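Local atomic coordinates of arylalkylamine N-Acetyltransferase 2 (Aedes aegypti, PDB entry 4FD5), a protein that probably transfers acyl groups from acyl-CoA to the amines of arylalkylamines such as dopamine and serotonin, as a GNAT-family N-acetyltransferase. Residues V166-Q177 with P210-I221. Numbering follows the deposited sequence.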
loop_
_atom_site.group_PDB
_atom_site.type_symbol
_atom_site.label_atom_id
_atom_site.label_comp_id
_atom_site.label_asym_id
_atom_site.label_seq_id
_atom_site.Cartn_x
_atom_site.Cartn_y
_atom_site.Cartn_z
ATOM N N VAL A 166 11.508 11.209 -4.114
ATOM C CA VAL A 166 10.798 10.937 -2.865
ATOM C C VAL A 166 9.900 9.712 -2.982
ATOM O O VAL A 166 9.162 9.553 -3.961
ATOM C CB VAL A 166 9.976 12.147 -2.414
ATOM C CG1 VAL A 166 9.129 11.798 -1.185
ATOM C CG2 VAL A 166 10.897 13.329 -2.109
ATOM N N MET A 167 9.959 8.853 -1.971
ATOM C CA MET A 167 9.036 7.729 -1.871
ATOM C C MET A 167 8.161 7.888 -0.638
ATOM O O MET A 167 8.578 8.496 0.347
ATOM C CB MET A 167 9.795 6.408 -1.759
ATOM C CG MET A 167 10.781 6.109 -2.889
ATOM S SD MET A 167 11.669 4.569 -2.611
ATOM C CE MET A 167 10.478 3.353 -3.180
ATOM N N LYS A 168 6.966 7.308 -0.696
ATOM C CA LYS A 168 5.965 7.496 0.356
ATOM C C LYS A 168 5.209 6.199 0.536
ATOM O O LYS A 168 4.998 5.476 -0.431
ATOM C CB LYS A 168 4.994 8.607 -0.079
ATOM C CG LYS A 168 3.733 8.784 0.768
ATOM C CD LYS A 168 2.815 9.828 0.117
ATOM C CE LYS A 168 1.615 10.184 0.999
ATOM N NZ LYS A 168 0.539 9.163 0.924
ATOM N N THR A 169 4.801 5.887 1.765
ATOM C CA THR A 169 3.884 4.771 1.963
ATOM C C THR A 169 2.931 5.078 3.118
ATOM O O THR A 169 3.338 5.657 4.127
ATOM C CB THR A 169 4.633 3.430 2.190
ATOM O OG1 THR A 169 3.715 2.332 2.120
ATOM C CG2 THR A 169 5.319 3.411 3.550
ATOM N N ASP A 170 1.664 4.700 2.963
ATOM C CA ASP A 170 0.692 4.857 4.032
ATOM C C ASP A 170 0.532 3.473 4.654
ATOM O O ASP A 170 -0.291 2.665 4.220
ATOM C CB ASP A 170 -0.637 5.412 3.489
ATOM C CG ASP A 170 -0.479 6.778 2.806
ATOM O OD1 ASP A 170 0.628 7.370 2.863
ATOM O OD2 ASP A 170 -1.458 7.252 2.189
ATOM N N ALA A 171 1.357 3.213 5.663
ATOM C CA ALA A 171 1.561 1.895 6.203
ATOM C C ALA A 171 0.583 1.655 7.329
ATOM O O ALA A 171 0.663 2.293 8.376
ATOM C CB ALA A 171 2.979 1.759 6.703
ATOM N N THR A 172 -0.350 0.742 7.093
ATOM C CA THR A 172 -1.411 0.483 8.059
ATOM C C THR A 172 -1.027 -0.586 9.055
ATOM O O THR A 172 -1.664 -0.701 10.102
ATOM C CB THR A 172 -2.704 0.032 7.353
ATOM O OG1 THR A 172 -2.448 -1.174 6.617
ATOM C CG2 THR A 172 -3.185 1.111 6.398
ATOM N N GLY A 173 -0.006 -1.374 8.722
ATOM C CA GLY A 173 0.369 -2.519 9.539
ATOM C C GLY A 173 1.782 -2.465 10.096
ATOM O O GLY A 173 2.677 -1.842 9.514
ATOM N N ALA A 174 1.983 -3.163 11.209
ATOM C CA ALA A 174 3.264 -3.159 11.907
ATOM C C ALA A 174 4.430 -3.776 11.128
ATOM O O ALA A 174 5.575 -3.331 11.261
ATOM C CB ALA A 174 3.121 -3.849 13.267
ATOM N N PHE A 175 4.155 -4.803 10.332
ATOM C CA PHE A 175 5.236 -5.501 9.655
ATOM C C PHE A 175 5.833 -4.630 8.551
ATOM O O PHE A 175 7.061 -4.506 8.440
ATOM C CB PHE A 175 4.775 -6.858 9.113
ATOM C CG PHE A 175 4.288 -7.800 10.186
ATOM C CD1 PHE A 175 5.194 -8.502 10.975
ATOM C CD2 PHE A 175 2.934 -7.981 10.403
ATOM C CE1 PHE A 175 4.743 -9.370 11.970
ATOM C CE2 PHE A 175 2.483 -8.845 11.400
ATOM C CZ PHE A 175 3.391 -9.534 12.172
ATOM N N SER A 176 4.960 -4.011 7.751
ATOM C CA SER A 176 5.446 -3.162 6.666
ATOM C C SER A 176 6.114 -1.909 7.244
ATOM O O SER A 176 7.110 -1.420 6.708
ATOM C CB SER A 176 4.332 -2.831 5.662
ATOM O OG SER A 176 3.546 -1.728 6.074
ATOM N N GLN A 177 5.578 -1.411 8.352
ATOM C CA GLN A 177 6.228 -0.305 9.057
ATOM C C GLN A 177 7.662 -0.665 9.443
ATOM O O GLN A 177 8.591 0.127 9.222
ATOM C CB GLN A 177 5.426 0.099 10.301
ATOM C CG GLN A 177 4.124 0.829 9.950
ATOM C CD GLN A 177 3.121 0.900 11.096
ATOM O OE1 GLN A 177 3.433 0.595 12.251
ATOM N NE2 GLN A 177 1.904 1.308 10.772
ATOM N N PRO A 210 -0.452 -7.516 15.842
ATOM C CA PRO A 210 0.299 -6.451 16.516
ATOM C C PRO A 210 0.082 -5.053 15.940
ATOM O O PRO A 210 0.881 -4.157 16.208
ATOM C CB PRO A 210 1.744 -6.855 16.235
ATOM C CG PRO A 210 1.668 -7.416 14.848
ATOM C CD PRO A 210 0.348 -8.147 14.774
ATOM N N HIS A 211 -0.980 -4.862 15.168
ATOM C CA HIS A 211 -1.177 -3.590 14.488
ATOM C C HIS A 211 -1.700 -2.571 15.472
ATOM O O HIS A 211 -2.564 -2.881 16.290
ATOM C CB HIS A 211 -2.091 -3.789 13.289
ATOM C CG HIS A 211 -1.642 -4.908 12.413
ATOM N ND1 HIS A 211 -0.434 -4.888 11.751
ATOM C CD2 HIS A 211 -2.211 -6.103 12.128
ATOM C CE1 HIS A 211 -0.284 -6.019 11.081
ATOM N NE2 HIS A 211 -1.352 -6.768 11.288
ATOM N N GLU A 212 -1.128 -1.374 15.431
ATOM C CA GLU A 212 -1.419 -0.365 16.434
ATOM C C GLU A 212 -1.724 1.003 15.834
ATOM O O GLU A 212 -2.607 1.724 16.311
ATOM C CB GLU A 212 -0.233 -0.258 17.385
ATOM C CG GLU A 212 -0.590 0.179 18.778
ATOM C CD GLU A 212 0.513 -0.148 19.765
ATOM O OE1 GLU A 212 0.265 -0.953 20.687
ATOM O OE2 GLU A 212 1.626 0.399 19.609
ATOM N N LYS A 213 -0.993 1.360 14.783
ATOM C CA LYS A 213 -1.045 2.703 14.210
ATOM C C LYS A 213 -1.070 2.686 12.698
ATOM O O LYS A 213 -0.565 1.759 12.074
ATOM C CB LYS A 213 0.200 3.502 14.615
ATOM C CG LYS A 213 0.345 3.793 16.086
ATOM C CD LYS A 213 1.732 4.349 16.397
ATOM C CE LYS A 213 1.887 4.671 17.880
ATOM N NZ LYS A 213 3.163 5.374 18.148
ATOM N N LEU A 214 -1.657 3.727 12.125
ATOM C CA LEU A 214 -1.457 4.047 10.715
ATOM C C LEU A 214 -0.325 5.066 10.678
ATOM O O LEU A 214 -0.394 6.086 11.368
ATOM C CB LEU A 214 -2.711 4.676 10.123
ATOM C CG LEU A 214 -2.540 5.458 8.817
ATOM C CD1 LEU A 214 -2.039 4.567 7.693
ATOM C CD2 LEU A 214 -3.860 6.084 8.429
ATOM N N LYS A 215 0.724 4.797 9.901
ATOM C CA LYS A 215 1.829 5.749 9.792
ATOM C C LYS A 215 2.012 6.129 8.337
ATOM O O LYS A 215 2.156 5.251 7.492
ATOM C CB LYS A 215 3.132 5.151 10.319
ATOM C CG LYS A 215 3.097 4.720 11.778
ATOM C CD LYS A 215 4.482 4.271 12.255
ATOM C CE LYS A 215 4.440 3.855 13.722
ATOM N NZ LYS A 215 5.803 3.556 14.235
ATOM N N ILE A 216 1.974 7.426 8.043
ATOM C CA ILE A 216 2.401 7.917 6.737
ATOM C C ILE A 216 3.897 8.216 6.811
ATOM O O ILE A 216 4.342 9.057 7.628
ATOM C CB ILE A 216 1.624 9.151 6.276
ATOM C CG1 ILE A 216 0.140 8.808 6.130
ATOM C CG2 ILE A 216 2.198 9.682 4.962
ATOM C CD1 ILE A 216 -0.708 9.996 5.715
ATOM N N MET A 217 4.645 7.509 5.965
ATOM C CA MET A 217 6.093 7.443 6.070
ATOM C C MET A 217 6.713 7.805 4.739
ATOM O O MET A 217 6.129 7.549 3.685
ATOM C CB MET A 217 6.532 6.028 6.476
ATOM C CG MET A 217 5.850 5.528 7.749
ATOM S SD MET A 217 6.305 3.856 8.242
ATOM C CE MET A 217 7.910 4.169 8.996
ATOM N N CYS A 218 7.894 8.406 4.775
ATOM C CA CYS A 218 8.536 8.780 3.520
ATOM C C CYS A 218 10.061 8.723 3.558
ATOM O O CYS A 218 10.676 8.660 4.620
ATOM C CB CYS A 218 8.062 10.162 3.073
ATOM S SG CYS A 218 8.704 11.485 4.105
ATOM N N LYS A 219 10.663 8.727 2.381
ATOM C CA LYS A 219 12.112 8.666 2.276
ATOM C C LYS A 219 12.560 9.532 1.112
ATOM O O LYS A 219 12.019 9.420 0.012
ATOM C CB LYS A 219 12.570 7.222 2.051
ATOM C CG LYS A 219 14.077 7.050 2.043
ATOM C CD LYS A 219 14.499 5.629 1.742
ATOM C CE LYS A 219 16.028 5.540 1.831
ATOM N NZ LYS A 219 16.558 4.209 1.472
ATOM N N VAL A 220 13.538 10.399 1.357
ATOM C CA VAL A 220 14.195 11.102 0.264
ATOM C C VAL A 220 15.277 10.185 -0.294
ATOM O O VAL A 220 16.158 9.730 0.449
ATOM C CB VAL A 220 14.825 12.428 0.718
ATOM C CG1 VAL A 220 15.594 13.057 -0.462
ATOM C CG2 VAL A 220 13.753 13.366 1.217
ATOM N N ILE A 221 15.203 9.896 -1.590
ATOM C CA ILE A 221 16.091 8.902 -2.190
ATOM C C ILE A 221 17.139 9.494 -3.129
ATOM O O ILE A 221 18.157 8.859 -3.401
ATOM C CB ILE A 221 15.305 7.782 -2.906
ATOM C CG1 ILE A 221 14.418 8.353 -4.009
ATOM C CG2 ILE A 221 14.486 6.973 -1.892
ATOM C CD1 ILE A 221 13.832 7.266 -4.936
HETATM O O HOH W 1 1.620 0.042 14.330
HETATM O O HOH W 2 5.501 0.432 13.900
#
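Strands 166-171 and 213-220 run antiparallel at 165°, joined by paired backbone hydrogen bonds at Met-167/Lys-219, Thr-169/Met-217 and Ala-171/Lys-215. With CG of Gln-177 anti to its carbonyl carbon (chi1 -72°) and the chain extended beyond, the amide reaches back from the first helical turn: NE2 donates to Lys-213 O at 2.8 Å and to Ala-171 O at 2.9 Å, both acceptors lying in the amide plane. Ala-171 O thus takes two donors, Gln-177 NE2 and Lys-215 N, from opposite faces of its carbonyl. One water joins Gln-177 OE1 to Lys-213 N, a second joins it to Lys-215 NZ, and the extended Lys-215 side chain crosses that of Gln-177 at about a right angle. At the helix start, Ala-174 N donates to His-211 ND1 (3.0 Å) within the imidazole plane, which helps hold the ring's rotation; Phe-175 CE2 rests on Pro-210 CG at 3.8 Å. On the sheet face carrying Lys-168 and Cys-218, Asp-170 lies alongside Ile-216, and its OD1 takes a salt bridge from Lys-168 NZ (2.6 Å) on the syn side. Asn-116 hydrogen-bonds to both charged groups. Helix 121-125 packs against this face, and the pair sits between strands 129-138 and 186-192 of the mixed GNAT sheet.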